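Long-range contacts in molybdopterin biosynthesis moeA protein (Pyrococcus horikoshii, PDB 1WU2), which probably takes part in molybdenum cofactor biosynthesis, helping to insert molybdenum into molybdopterin as related MoeA proteins do: residues K29-E34 with I174-V179; R38-D43 with V153-G158; E42-E47 with A167-L172; E47-P52 with V148-V153; N89-E94 with R108-A113. One frame throughout, in Å; residues are numbered along the deposited sequence.

In the fold
Contacts 1 to 4 lie close together and illustrate how chain segments far apart in sequence are brought side by side. Along the chain, contacts 2 to 5 are all nested in the loop that contact 1 closes. Contacts 2 and 3 lie 9 Å apart between centres and share Glu42 and Asp43, and backbone bonds join Ile44 to Val154 and Leu155. Contact 4, also 9 Å from contact 3, shares Glu47 with it. Contacts 1 and 4 have their centres 20 Å apart. Each of these four reaches the second subunit. Contact 5 lies apart, about 22 Å from contact 4 between centres and 39 Å from contact 1, and no other chain of the assembly touches it.

Contact 1 (K29-E34 with I174-V179); sequences KVPLRE and IKKVPV
Val30 and Val179 meet at about a right angle, methyl to methyl, with Val30 CG2 3.7 Å from Val179 CG2. That branch of Val30 sits between its backbone N and carbonyl carbon (chi1 to CG1 -59°), which puts it against the Val179 methyl; Val30 and Val177 share a face of the sheet. On the opposite face of this two-stranded antiparallel sheet the long side chains lie close: Lys29 CB is 3.8 Å from Lys176 CB, and Lys176 then bends at its third and fourth torsions to pass obliquely over Pro31, bringing its CE to 3.4 Å from Lys29 O. Between the faces, the Val30-Val177 pair is hydrogen-bonded in both directions, Val30 N to Val177 O at 3.2 Å and Val177 N to Val30 O at 3.0 Å. Past the strand end Leu32 takes over, lodging CD1 3.1 Å from Ile174 O, while its N makes a weak bond to Lys175 O. Around this pair of strands, helix 163-171 supplies Val166 and Lys170 to Leu32 and Leu169 to both Ile174 and Val177; Ile44 of strand 44-45 also packs on Ile174 and Val177, and Arg38 from a loop lies against Val30 and Val179.

Contact 2 (R38-D43 with V153-G158); sequences RVLAED and VVLRKG
Beside a short two-stranded antiparallel sheet, formed by strands 44-45 and 153-155, Asp43 and Leu40 meet the chain from Leu155 to Gly158. Asp43 points its carboxylate at backbone: OD1 accepts the N-H of Lys157 at 3.0 Å, the donor arriving nearly in line with the C-O bond. CG is anti to its own carbonyl carbon (chi1 -73°), which carries OD1 past Arg156 CA to this amide. The other oxygen, OD2, lies at the edge of the Arg156 guanidinium near its plane, but its 4.5 Å from Arg156 NH1 is too long for a salt bridge, so any attraction is probably modest. Replacing Asp43 by alanine would probably leave the Lys157 amide without its carboxylate mate and the Arg156 guanidinium without the nearby negative charge. The two segments meet beside the antiparallel pairing, before strand 44-45 and after strand 153-155, in which Ile44 bonds through its backbone to Val154 and Leu155. Earlier in its segment, Leu40 crosses Leu155 at about a right angle, with Leu40 CD1 3.6 Å from Leu155 CB and close to Arg156 O. The carbonyl of Leu40 is gripped twice: Gly158 N donates to Leu40 O at 3.2 Å, and a water donates to the same oxygen at 2.7 Å. That water also accepts from Lys157 NZ, whose charge is paired with Glu23, while the lysine's aliphatic part runs beside Ala41 O, with Lys157 CG 3.5 Å from it. Gly158 adopts a positive phi of 96°, at which a side chain would collide with the preceding carbonyl.

Contact 3 (E42-E47 with A167-L172); sequences EDIVTE and AMLKAL
Between Ile44 and Thr46 on one side and Leu169 and Leu172 on the other, no ring or other flat side chain intervenes, so there are no faces or edges to match and the fit rests on branched methyls. The end of helix 163-171 here packs on the short antiparallel sheet of strands 44-45 and 153-155. Leu172, just after the helix, carries most of the contact. Both methyls of its fork press on one side of Thr46, the side chains crossing at about a right angle: Leu172 CD1 lies 3.6 Å from Thr46 CB, and Leu172 CD2 approaches Thr46 OG1 to the same distance. Thr46 OG1, held anti to its backbone nitrogen (chi1 180°), has its hydrogen-bond partner in Phe48 O, so the leucine merely flanks a hydroxyl already engaged. Ile44 reaches across with CG2 alone, which meets Leu172 CD1 at 3.8 Å and Leu169 CD2, in the helix, at 4.0 Å. A leucine-to-alanine change at Leu172 would probably open a gap beside Thr46 and deprive the Ile44 methyl of one of its two leucine partners. Val154 of strand 153-155 also touches Ile44, Thr46 and Leu172, enclosing the methyls further. Apolar methyl contacts thus join the side chains, so the fit probably depends on shape, while the Thr46 hydroxyl is satisfied by Phe48 O and a water links the backbones, accepting from Glu47 N at 3.3 Å and donating to Leu172 O at 2.9 Å.

Contact 4 (E47-P52 with V148-V153); sequences EFDIPP and VKKGEV
Lys150 sets out toward Glu47 with CG anti to its own backbone N (chi1 -172°), runs extended as far as CE, and then bends at its last torsion (38°) to deliver the ammonium. Lys150 NZ thereby gains two grips on one residue: a hydrogen bond to Glu47 O at 2.7 Å, entering above the carbonyl plane, and a salt bridge to Glu47 OE1 at 2.9 Å. At the base of the same lysine, Asp49 OD1 accepts from Lys150 N at 2.9 Å, the donor standing 59° out of the carboxylate plane, and the two side chains cross at about a right angle. These bonds hold the head of a type II beta turn from Lys149 to Glu152, in which Gly151 has a positive phi, readily adopted by a residue without a side chain; the turn precedes strand 153-155. Before it the two segments form a single antiparallel bridge, Ile50 N donating to Val148 O at 3.0 Å almost straight, answered by a weak bond from Val148 N to Ile50 O. Ile50 and Val148 lie side by side and point the same way, with Ile50 CD1 3.8 Å from Val148 CG2. Met168 of helix 163-171 touches Val148, while Phe203 of the second subunit packs on Ile50.

Contact 5 (N89-E94 with R108-A113); sequences NVAKEE and RIPKGA
Val90 overlaps the guanidinium of Arg108: its CG1 lies 3.4 Å from Arg108 NH1, while Val90 CG2 stands over one face, offset toward the rim. Both segments are loops at the margin of a six-stranded mixed beta-sheet: residues 89-94 lie between strands 77-84 and 99-103, and the loop holding residues 108-113 leads from there to strand 115-118; this sheet probably belongs to the beta domain II of the MoeA family. The arginine extends with CG anti to its backbone N (chi1 -171°) and bends at chi3, which brings the guanidinium alongside the valine. Next in line, Ala91 sets its CB 3.7 Å from Pro110 CG, an apolar contact. Pro110 also begins a type II turn that ends at Ala113, whose N bonds to Pro110 O; Gly112 within it adopts a positive phi. Glu94 and Lys111 then lie side by side, pointing the same way. Glu94 OE1 is 3.6 Å from Lys111 CD but 4.6 Å from Lys111 NZ, too far for a salt bridge, though the opposite charges probably attract weakly. Glu83, from strand 77-84, accepts from the backbone N of both Lys92 and Glu93. Two waters bridge the segments: one donates to Asn89 O and accepts from Arg108 N, and another donates to Ala91 O and Glu93 O, each at 3.0 Å, while accepting from Lys111 N at 3.3 Å.

Contact 1 (K29-E34 with I174-V179)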
# COMPACT_ATOMS: atom_id res chain seq x y z
N LYS A 29 7.86 11.07 19.18
CA LYS A 29 8.76 11.55 18.13
C LYS A 29 9.60 10.38 17.63
O LYS A 29 10.34 9.77 18.40
CB LYS A 29 9.65 12.68 18.66
CG LYS A 29 9.16 14.10 18.34
CD LYS A 29 8.60 14.82 19.58
CE LYS A 29 8.86 16.32 19.54
NZ LYS A 29 10.12 16.70 20.25
N VAL A 30 9.46 10.07 16.34
CA VAL A 30 10.25 9.00 15.72
C VAL A 30 11.19 9.59 14.68
O VAL A 30 10.85 10.59 14.04
CB VAL A 30 9.35 7.92 15.06
CG1 VAL A 30 8.42 7.30 16.10
CG2 VAL A 30 8.54 8.49 13.89
N PRO A 31 12.37 9.00 14.50
CA PRO A 31 13.35 9.51 13.54
C PRO A 31 12.89 9.31 12.10
O PRO A 31 12.08 8.42 11.84
CB PRO A 31 14.60 8.68 13.83
CG PRO A 31 14.10 7.43 14.43
CD PRO A 31 12.87 7.80 15.20
N LEU A 32 13.39 10.15 11.19
CA LEU A 32 13.05 10.10 9.77
C LEU A 32 13.23 8.71 9.15
O LEU A 32 12.42 8.28 8.33
CB LEU A 32 13.88 11.12 8.98
CG LEU A 32 13.27 12.51 8.75
CD1 LEU A 32 12.59 13.07 9.98
CD2 LEU A 32 14.33 13.47 8.24
N ARG A 33 14.29 8.01 9.57
CA ARG A 33 14.61 6.68 9.04
C ARG A 33 13.52 5.64 9.33
O ARG A 33 13.39 4.66 8.59
CB ARG A 33 15.95 6.21 9.61
CG ARG A 33 16.62 5.10 8.82
CD ARG A 33 17.23 5.55 7.50
NE ARG A 33 18.29 4.65 7.05
CZ ARG A 33 18.10 3.45 6.49
NH1 ARG A 33 16.88 2.97 6.29
NH2 ARG A 33 19.15 2.72 6.13
N GLU A 34 12.77 5.83 10.41
CA GLU A 34 11.70 4.91 10.81
C GLU A 34 10.29 5.54 10.70
O GLU A 34 9.35 5.07 11.33
CB GLU A 34 11.94 4.45 12.25
CG GLU A 34 13.38 4.02 12.53
CD GLU A 34 13.56 3.39 13.91
OE1 GLU A 34 13.27 4.08 14.92
OE2 GLU A 34 14.00 2.22 13.98
N ILE A 174 13.40 18.89 10.43
CA ILE A 174 12.79 18.06 11.48
C ILE A 174 13.51 16.72 11.55
O ILE A 174 13.44 15.94 10.61
CB ILE A 174 11.28 17.86 11.22
CG1 ILE A 174 10.55 19.20 11.17
CG2 ILE A 174 10.65 16.99 12.31
CD1 ILE A 174 9.28 19.18 10.36
N LYS A 175 14.22 16.47 12.65
CA LYS A 175 14.96 15.23 12.84
C LYS A 175 14.05 14.10 13.30
O LYS A 175 14.17 12.96 12.83
CB LYS A 175 16.08 15.43 13.87
CG LYS A 175 17.18 16.39 13.42
CD LYS A 175 18.24 16.55 14.50
CE LYS A 175 19.58 17.01 13.93
NZ LYS A 175 20.70 16.72 14.87
N LYS A 176 13.16 14.41 14.24
CA LYS A 176 12.20 13.45 14.76
C LYS A 176 10.78 14.03 14.69
O LYS A 176 10.46 15.01 15.37
CB LYS A 176 12.55 13.08 16.20
CG LYS A 176 13.92 12.42 16.35
CD LYS A 176 14.26 12.13 17.82
CE LYS A 176 13.53 10.90 18.34
NZ LYS A 176 14.42 9.71 18.44
N VAL A 177 9.95 13.41 13.84
CA VAL A 177 8.61 13.91 13.55
C VAL A 177 7.55 13.31 14.50
O VAL A 177 7.55 12.11 14.75
CB VAL A 177 8.23 13.62 12.07
CG1 VAL A 177 8.03 12.12 11.80
CG2 VAL A 177 7.00 14.41 11.65
N PRO A 178 6.66 14.15 15.03
CA PRO A 178 5.59 13.66 15.90
C PRO A 178 4.53 12.83 15.16
O PRO A 178 3.94 13.31 14.20
CB PRO A 178 4.97 14.94 16.47
CG PRO A 178 5.32 16.01 15.49
CD PRO A 178 6.61 15.61 14.86
N VAL A 179 4.33 11.60 15.61
CA VAL A 179 3.32 10.69 15.06
C VAL A 179 2.50 10.06 16.18
O VAL A 179 2.93 10.04 17.33
CB VAL A 179 3.97 9.58 14.19
CG1 VAL A 179 4.63 10.17 12.96
CG2 VAL A 179 4.97 8.75 15.00

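Contact 2 (R38-D43 with V153-G158)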
# COMPACT_ATOMS: atom_id res chain seq x y z
N ARG A 38 3.97 5.68 9.19
CA ARG A 38 3.44 6.26 10.42
C ARG A 38 2.46 7.38 10.12
O ARG A 38 2.45 7.96 9.04
CB ARG A 38 4.58 6.77 11.29
CG ARG A 38 5.39 5.66 11.92
CD ARG A 38 4.70 5.02 13.12
NE ARG A 38 5.68 4.56 14.10
CZ ARG A 38 5.53 4.63 15.42
NH1 ARG A 38 4.44 5.14 15.97
NH2 ARG A 38 6.50 4.16 16.20
N VAL A 39 1.64 7.70 11.12
CA VAL A 39 0.56 8.68 10.97
C VAL A 39 0.88 9.94 11.75
O VAL A 39 1.06 9.89 12.97
CB VAL A 39 -0.77 8.11 11.48
CG1 VAL A 39 -1.92 9.08 11.19
CG2 VAL A 39 -1.04 6.75 10.85
N LEU A 40 0.94 11.07 11.06
CA LEU A 40 1.23 12.36 11.68
C LEU A 40 0.21 12.73 12.75
O LEU A 40 -1.00 12.68 12.51
CB LEU A 40 1.27 13.47 10.62
CG LEU A 40 2.56 13.64 9.83
CD1 LEU A 40 2.39 14.78 8.84
CD2 LEU A 40 3.74 13.90 10.75
N ALA A 41 0.71 13.12 13.92
CA ALA A 41 -0.13 13.52 15.05
C ALA A 41 -0.74 14.91 14.85
O ALA A 41 -1.78 15.21 15.42
CB ALA A 41 0.68 13.50 16.33
N GLU A 42 -0.07 15.74 14.06
CA GLU A 42 -0.49 17.13 13.85
C GLU A 42 -0.06 17.67 12.49
O GLU A 42 0.73 17.05 11.78
CB GLU A 42 0.07 18.02 14.97
CG GLU A 42 1.60 18.02 15.05
CD GLU A 42 2.13 18.82 16.23
OE1 GLU A 42 1.62 19.94 16.48
OE2 GLU A 42 3.08 18.35 16.90
N ASP A 43 -0.59 18.84 12.14
CA ASP A 43 -0.10 19.60 10.99
C ASP A 43 1.38 19.94 11.18
O ASP A 43 1.82 20.24 12.29
CB ASP A 43 -0.89 20.91 10.84
CG ASP A 43 -2.32 20.71 10.32
OD1 ASP A 43 -2.65 19.63 9.78
OD2 ASP A 43 -3.18 21.60 10.42
N VAL A 153 1.24 25.19 5.95
CA VAL A 153 1.09 23.76 6.23
C VAL A 153 1.59 22.99 5.01
O VAL A 153 1.09 23.20 3.90
CB VAL A 153 -0.38 23.37 6.54
CG1 VAL A 153 -0.52 21.86 6.71
CG2 VAL A 153 -0.87 24.09 7.78
N VAL A 154 2.58 22.13 5.22
CA VAL A 154 3.16 21.29 4.16
C VAL A 154 2.66 19.85 4.22
O VAL A 154 2.60 19.16 3.20
CB VAL A 154 4.71 21.32 4.19
CG1 VAL A 154 5.22 22.75 4.21
CG2 VAL A 154 5.27 20.55 5.40
N LEU A 155 2.33 19.38 5.43
CA LEU A 155 1.76 18.05 5.62
C LEU A 155 0.63 18.11 6.65
O LEU A 155 0.83 18.60 7.76
CB LEU A 155 2.83 17.07 6.10
CG LEU A 155 3.87 16.63 5.07
CD1 LEU A 155 5.05 15.97 5.77
CD2 LEU A 155 3.26 15.69 4.06
N ARG A 156 -0.54 17.60 6.28
CA ARG A 156 -1.71 17.63 7.15
C ARG A 156 -1.65 16.53 8.20
O ARG A 156 -0.95 15.53 8.03
CB ARG A 156 -3.00 17.47 6.35
CG ARG A 156 -3.22 18.51 5.26
CD ARG A 156 -3.68 19.87 5.78
NE ARG A 156 -3.68 20.87 4.71
CZ ARG A 156 -3.72 22.19 4.90
NH1 ARG A 156 -3.77 22.70 6.12
NH2 ARG A 156 -3.72 23.00 3.85
N LYS A 157 -2.41 16.73 9.27
CA LYS A 157 -2.62 15.73 10.30
C LYS A 157 -3.34 14.52 9.70
O LYS A 157 -4.29 14.68 8.94
CB LYS A 157 -3.45 16.33 11.44
CG LYS A 157 -3.82 15.36 12.57
CD LYS A 157 -4.93 15.95 13.45
CE LYS A 157 -5.22 15.06 14.66
NZ LYS A 157 -5.44 13.63 14.29
N GLY A 158 -2.88 13.33 10.05
CA GLY A 158 -3.48 12.09 9.56
C GLY A 158 -2.77 11.53 8.34
O GLY A 158 -3.06 10.41 7.91
O HOH W 1 -3.55 11.94 13.17

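Contact 3 (E42-E47 with A167-L172)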
# COMPACT_ATOMS: atom_id res chain seq x y z
N GLU A 42 -0.07 15.74 14.06
CA GLU A 42 -0.49 17.13 13.85
C GLU A 42 -0.06 17.67 12.49
O GLU A 42 0.73 17.05 11.78
CB GLU A 42 0.07 18.02 14.97
CG GLU A 42 1.60 18.02 15.05
CD GLU A 42 2.13 18.82 16.23
OE1 GLU A 42 1.62 19.94 16.48
OE2 GLU A 42 3.08 18.35 16.90
N ASP A 43 -0.59 18.84 12.14
CA ASP A 43 -0.10 19.60 10.99
C ASP A 43 1.38 19.94 11.18
O ASP A 43 1.82 20.24 12.29
CB ASP A 43 -0.89 20.91 10.84
CG ASP A 43 -2.32 20.71 10.32
OD1 ASP A 43 -2.65 19.63 9.78
OD2 ASP A 43 -3.18 21.60 10.42
N ILE A 44 2.13 19.88 10.09
CA ILE A 44 3.54 20.28 10.06
C ILE A 44 3.60 21.62 9.35
O ILE A 44 3.24 21.73 8.18
CB ILE A 44 4.39 19.23 9.31
CG1 ILE A 44 4.26 17.85 9.98
CG2 ILE A 44 5.85 19.66 9.24
CD1 ILE A 44 4.77 17.79 11.40
N VAL A 45 4.04 22.65 10.06
CA VAL A 45 4.18 23.99 9.51
C VAL A 45 5.66 24.32 9.36
O VAL A 45 6.43 24.18 10.30
CB VAL A 45 3.52 25.05 10.43
CG1 VAL A 45 3.62 26.44 9.80
CG2 VAL A 45 2.07 24.69 10.71
N THR A 46 6.04 24.74 8.16
CA THR A 46 7.41 25.16 7.89
C THR A 46 7.74 26.51 8.53
O THR A 46 6.90 27.41 8.55
CB THR A 46 7.67 25.20 6.35
OG1 THR A 46 9.01 25.61 6.08
CG2 THR A 46 6.83 26.25 5.64
N GLU A 47 8.95 26.64 9.05
CA GLU A 47 9.46 27.91 9.57
C GLU A 47 10.44 28.55 8.58
O GLU A 47 11.04 29.59 8.86
CB GLU A 47 10.14 27.71 10.94
CG GLU A 47 9.18 27.47 12.11
CD GLU A 47 8.14 28.57 12.28
OE1 GLU A 47 8.52 29.73 12.54
OE2 GLU A 47 6.94 28.28 12.14
N ALA A 167 11.18 13.33 3.09
CA ALA A 167 12.16 14.21 2.48
C ALA A 167 11.81 15.68 2.73
O ALA A 167 12.69 16.50 2.96
CB ALA A 167 12.24 13.95 0.99
N MSE A 168 10.51 15.99 2.69
CA MSE A 168 10.02 17.34 2.98
C MSE A 168 10.27 17.67 4.43
O MSE A 168 10.52 18.83 4.77
CB MSE A 168 8.52 17.45 2.68
CG MSE A 168 7.90 18.80 3.04
SE MSE A 168 8.67 20.29 2.06
CE MSE A 168 7.52 20.20 0.46
N LEU A 169 10.21 16.65 5.29
CA LEU A 169 10.48 16.81 6.71
C LEU A 169 11.94 17.18 6.94
O LEU A 169 12.25 18.03 7.77
CB LEU A 169 10.12 15.54 7.48
CG LEU A 169 8.62 15.27 7.68
CD1 LEU A 169 8.38 13.89 8.26
CD2 LEU A 169 8.00 16.33 8.59
N LYS A 170 12.84 16.55 6.18
CA LYS A 170 14.26 16.88 6.26
C LYS A 170 14.54 18.27 5.69
O LYS A 170 15.45 18.96 6.15
CB LYS A 170 15.12 15.85 5.52
CG LYS A 170 16.58 15.89 5.97
CD LYS A 170 17.44 14.91 5.19
CE LYS A 170 18.91 15.13 5.50
NZ LYS A 170 19.74 13.94 5.11
N ALA A 171 13.75 18.68 4.69
CA ALA A 171 13.87 20.01 4.11
C ALA A 171 13.50 21.10 5.11
O ALA A 171 14.02 22.21 5.05
CB ALA A 171 13.00 20.13 2.85
N LEU A 172 12.60 20.76 6.04
CA LEU A 172 12.16 21.68 7.09
C LEU A 172 13.03 21.61 8.36
O LEU A 172 12.81 22.35 9.31
CB LEU A 172 10.71 21.39 7.48
CG LEU A 172 9.59 21.37 6.42
CD1 LEU A 172 8.26 21.73 7.08
CD2 LEU A 172 9.87 22.27 5.23
O HOH W 2 10.45 23.89 10.02

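Contact 4 (E47-P52 with V148-V153)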
# COMPACT_ATOMS: atom_id res chain seq x y z
N GLU A 47 8.95 26.64 9.05
CA GLU A 47 9.46 27.91 9.57
C GLU A 47 10.44 28.55 8.58
O GLU A 47 11.04 29.59 8.86
CB GLU A 47 10.14 27.71 10.94
CG GLU A 47 9.18 27.47 12.11
CD GLU A 47 8.14 28.57 12.28
OE1 GLU A 47 8.52 29.73 12.54
OE2 GLU A 47 6.94 28.28 12.14
N PHE A 48 10.60 27.92 7.41
CA PHE A 48 11.49 28.40 6.36
C PHE A 48 10.76 28.53 5.02
O PHE A 48 9.90 27.71 4.69
CB PHE A 48 12.67 27.45 6.19
CG PHE A 48 13.41 27.14 7.47
CD1 PHE A 48 13.08 26.02 8.22
CD2 PHE A 48 14.43 27.97 7.91
CE1 PHE A 48 13.76 25.73 9.40
CE2 PHE A 48 15.12 27.68 9.09
CZ PHE A 48 14.78 26.56 9.83
N ASP A 49 11.10 29.57 4.26
CA ASP A 49 10.74 29.68 2.85
C ASP A 49 11.70 28.83 2.03
O ASP A 49 12.92 28.87 2.25
CB ASP A 49 10.87 31.13 2.36
CG ASP A 49 9.85 32.06 2.98
OD1 ASP A 49 8.65 31.94 2.66
OD2 ASP A 49 10.15 32.98 3.76
N ILE A 50 11.16 28.06 1.09
CA ILE A 50 11.97 27.31 0.13
C ILE A 50 11.48 27.66 -1.28
O ILE A 50 10.33 27.39 -1.61
CB ILE A 50 11.85 25.78 0.37
CG1 ILE A 50 12.35 25.42 1.77
CG2 ILE A 50 12.65 25.01 -0.70
CD1 ILE A 50 12.01 24.01 2.20
N PRO A 51 12.33 28.28 -2.11
CA PRO A 51 13.66 28.76 -1.72
C PRO A 51 13.55 29.97 -0.79
O PRO A 51 12.49 30.59 -0.76
CB PRO A 51 14.29 29.16 -3.06
CG PRO A 51 13.13 29.53 -3.91
CD PRO A 51 12.02 28.60 -3.52
N PRO A 52 14.60 30.30 -0.05
CA PRO A 52 14.52 31.40 0.92
C PRO A 52 14.50 32.80 0.30
O PRO A 52 14.14 33.75 1.01
CB PRO A 52 15.77 31.19 1.79
CG PRO A 52 16.72 30.40 0.96
CD PRO A 52 15.92 29.66 -0.07
N VAL A 148 7.53 25.74 -0.75
CA VAL A 148 6.70 25.98 0.43
C VAL A 148 7.03 27.35 1.01
O VAL A 148 8.19 27.75 1.04
CB VAL A 148 6.88 24.88 1.53
CG1 VAL A 148 6.47 23.52 1.00
CG2 VAL A 148 8.31 24.84 2.07
N LYS A 149 6.01 28.08 1.47
CA LYS A 149 6.20 29.41 2.03
C LYS A 149 6.20 29.34 3.56
O LYS A 149 5.63 28.43 4.15
CB LYS A 149 5.14 30.39 1.48
CG LYS A 149 4.21 31.04 2.50
CD LYS A 149 3.03 31.74 1.81
CE LYS A 149 3.49 32.82 0.83
NZ LYS A 149 3.56 32.32 -0.57
N LYS A 150 6.85 30.31 4.20
CA LYS A 150 7.00 30.32 5.66
C LYS A 150 5.63 30.44 6.33
O LYS A 150 4.82 31.27 5.94
CB LYS A 150 7.91 31.46 6.10
CG LYS A 150 8.26 31.43 7.58
CD LYS A 150 9.49 32.26 7.90
CE LYS A 150 9.69 32.43 9.41
NZ LYS A 150 9.35 31.20 10.20
N GLY A 151 5.41 29.61 7.35
CA GLY A 151 4.14 29.56 8.06
C GLY A 151 3.03 28.85 7.31
O GLY A 151 1.86 29.06 7.58
N GLU A 152 3.40 27.99 6.36
CA GLU A 152 2.45 27.25 5.54
C GLU A 152 2.43 25.80 5.98
O GLU A 152 3.46 25.24 6.35
CB GLU A 152 2.87 27.34 4.07
CG GLU A 152 1.80 26.95 3.06
CD GLU A 152 2.24 27.25 1.64
OE1 GLU A 152 3.08 26.48 1.10
OE2 GLU A 152 1.75 28.24 1.06
N VAL A 153 1.24 25.19 5.95
CA VAL A 153 1.09 23.76 6.23
C VAL A 153 1.59 22.99 5.01
O VAL A 153 1.09 23.20 3.90
CB VAL A 153 -0.38 23.37 6.54
CG1 VAL A 153 -0.52 21.86 6.71
CG2 VAL A 153 -0.87 24.09 7.78

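Contact 5 (N89-E94 with R108-A113)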
# COMPACT_ATOMS: atom_id res chain seq x y z
N ASN A 89 27.58 35.08 -5.93
CA ASN A 89 27.67 36.43 -5.38
C ASN A 89 26.30 37.10 -5.40
O ASN A 89 25.33 36.53 -5.88
CB ASN A 89 28.68 37.28 -6.18
CG ASN A 89 30.08 37.24 -5.60
OD1 ASN A 89 30.79 38.25 -5.59
ND2 ASN A 89 30.50 36.07 -5.12
N VAL A 90 26.24 38.31 -4.85
CA VAL A 90 25.04 39.15 -4.88
C VAL A 90 25.37 40.46 -5.62
O VAL A 90 26.50 40.94 -5.56
CB VAL A 90 24.53 39.47 -3.46
CG1 VAL A 90 23.28 40.33 -3.50
CG2 VAL A 90 24.27 38.18 -2.69
N ALA A 91 24.37 41.02 -6.29
CA ALA A 91 24.54 42.26 -7.04
C ALA A 91 24.79 43.45 -6.12
O ALA A 91 24.04 43.69 -5.17
CB ALA A 91 23.32 42.53 -7.91
N LYS A 92 25.86 44.20 -6.40
CA LYS A 92 26.19 45.41 -5.65
C LYS A 92 25.30 46.58 -6.07
O LYS A 92 24.95 47.42 -5.25
CB LYS A 92 27.66 45.79 -5.85
CG LYS A 92 28.67 44.66 -5.68
CD LYS A 92 28.57 43.99 -4.32
CE LYS A 92 29.79 43.11 -4.04
NZ LYS A 92 30.83 43.82 -3.24
N GLU A 93 24.94 46.62 -7.36
CA GLU A 93 24.17 47.72 -7.93
C GLU A 93 22.68 47.40 -8.01
O GLU A 93 22.29 46.23 -8.01
CB GLU A 93 24.71 48.09 -9.32
CG GLU A 93 25.48 49.41 -9.38
CD GLU A 93 26.95 49.26 -9.03
OE1 GLU A 93 27.26 48.63 -8.01
OE2 GLU A 93 27.80 49.79 -9.79
N GLU A 94 21.86 48.45 -8.07
CA GLU A 94 20.42 48.32 -8.23
C GLU A 94 20.04 48.44 -9.71
O GLU A 94 20.85 48.85 -10.54
CB GLU A 94 19.68 49.40 -7.44
CG GLU A 94 19.92 49.37 -5.93
CD GLU A 94 19.04 50.35 -5.18
OE1 GLU A 94 17.80 50.35 -5.41
OE2 GLU A 94 19.57 51.13 -4.35
N ARG A 108 20.47 35.76 -6.52
CA ARG A 108 19.37 36.54 -5.98
C ARG A 108 19.05 37.69 -6.92
O ARG A 108 19.95 38.38 -7.40
CB ARG A 108 19.75 37.10 -4.60
CG ARG A 108 18.59 37.75 -3.87
CD ARG A 108 19.02 38.86 -2.93
NE ARG A 108 19.57 38.32 -1.69
CZ ARG A 108 20.43 38.95 -0.89
NH1 ARG A 108 20.86 40.17 -1.18
NH2 ARG A 108 20.85 38.34 0.21
N ILE A 109 17.77 37.89 -7.20
CA ILE A 109 17.34 38.96 -8.09
C ILE A 109 17.75 40.29 -7.45
O ILE A 109 17.38 40.56 -6.31
CB ILE A 109 15.81 38.92 -8.33
CG1 ILE A 109 15.37 37.58 -8.95
CG2 ILE A 109 15.37 40.08 -9.21
CD1 ILE A 109 16.15 37.17 -10.19
N PRO A 110 18.53 41.10 -8.16
CA PRO A 110 18.95 42.40 -7.64
C PRO A 110 17.76 43.28 -7.25
O PRO A 110 16.68 43.14 -7.82
CB PRO A 110 19.70 43.03 -8.81
CG PRO A 110 20.15 41.89 -9.64
CD PRO A 110 19.10 40.84 -9.50
N LYS A 111 17.97 44.15 -6.27
CA LYS A 111 17.03 45.23 -5.99
C LYS A 111 16.74 45.97 -7.30
O LYS A 111 17.64 46.20 -8.11
CB LYS A 111 17.63 46.20 -4.97
CG LYS A 111 16.61 46.88 -4.06
CD LYS A 111 17.33 47.68 -2.97
CE LYS A 111 16.39 48.08 -1.84
NZ LYS A 111 16.93 49.22 -1.05
N GLY A 112 15.47 46.30 -7.52
CA GLY A 112 15.03 46.99 -8.72
C GLY A 112 14.44 46.07 -9.77
O GLY A 112 13.47 46.45 -10.43
N ALA A 113 15.01 44.88 -9.94
CA ALA A 113 14.57 43.96 -10.98
C ALA A 113 13.35 43.14 -10.56
O ALA A 113 13.24 42.72 -9.41
CB ALA A 113 15.70 43.02 -11.37
O HOH W 3 23.04 35.00 -4.90
O HOH W 4 21.19 44.51 -5.87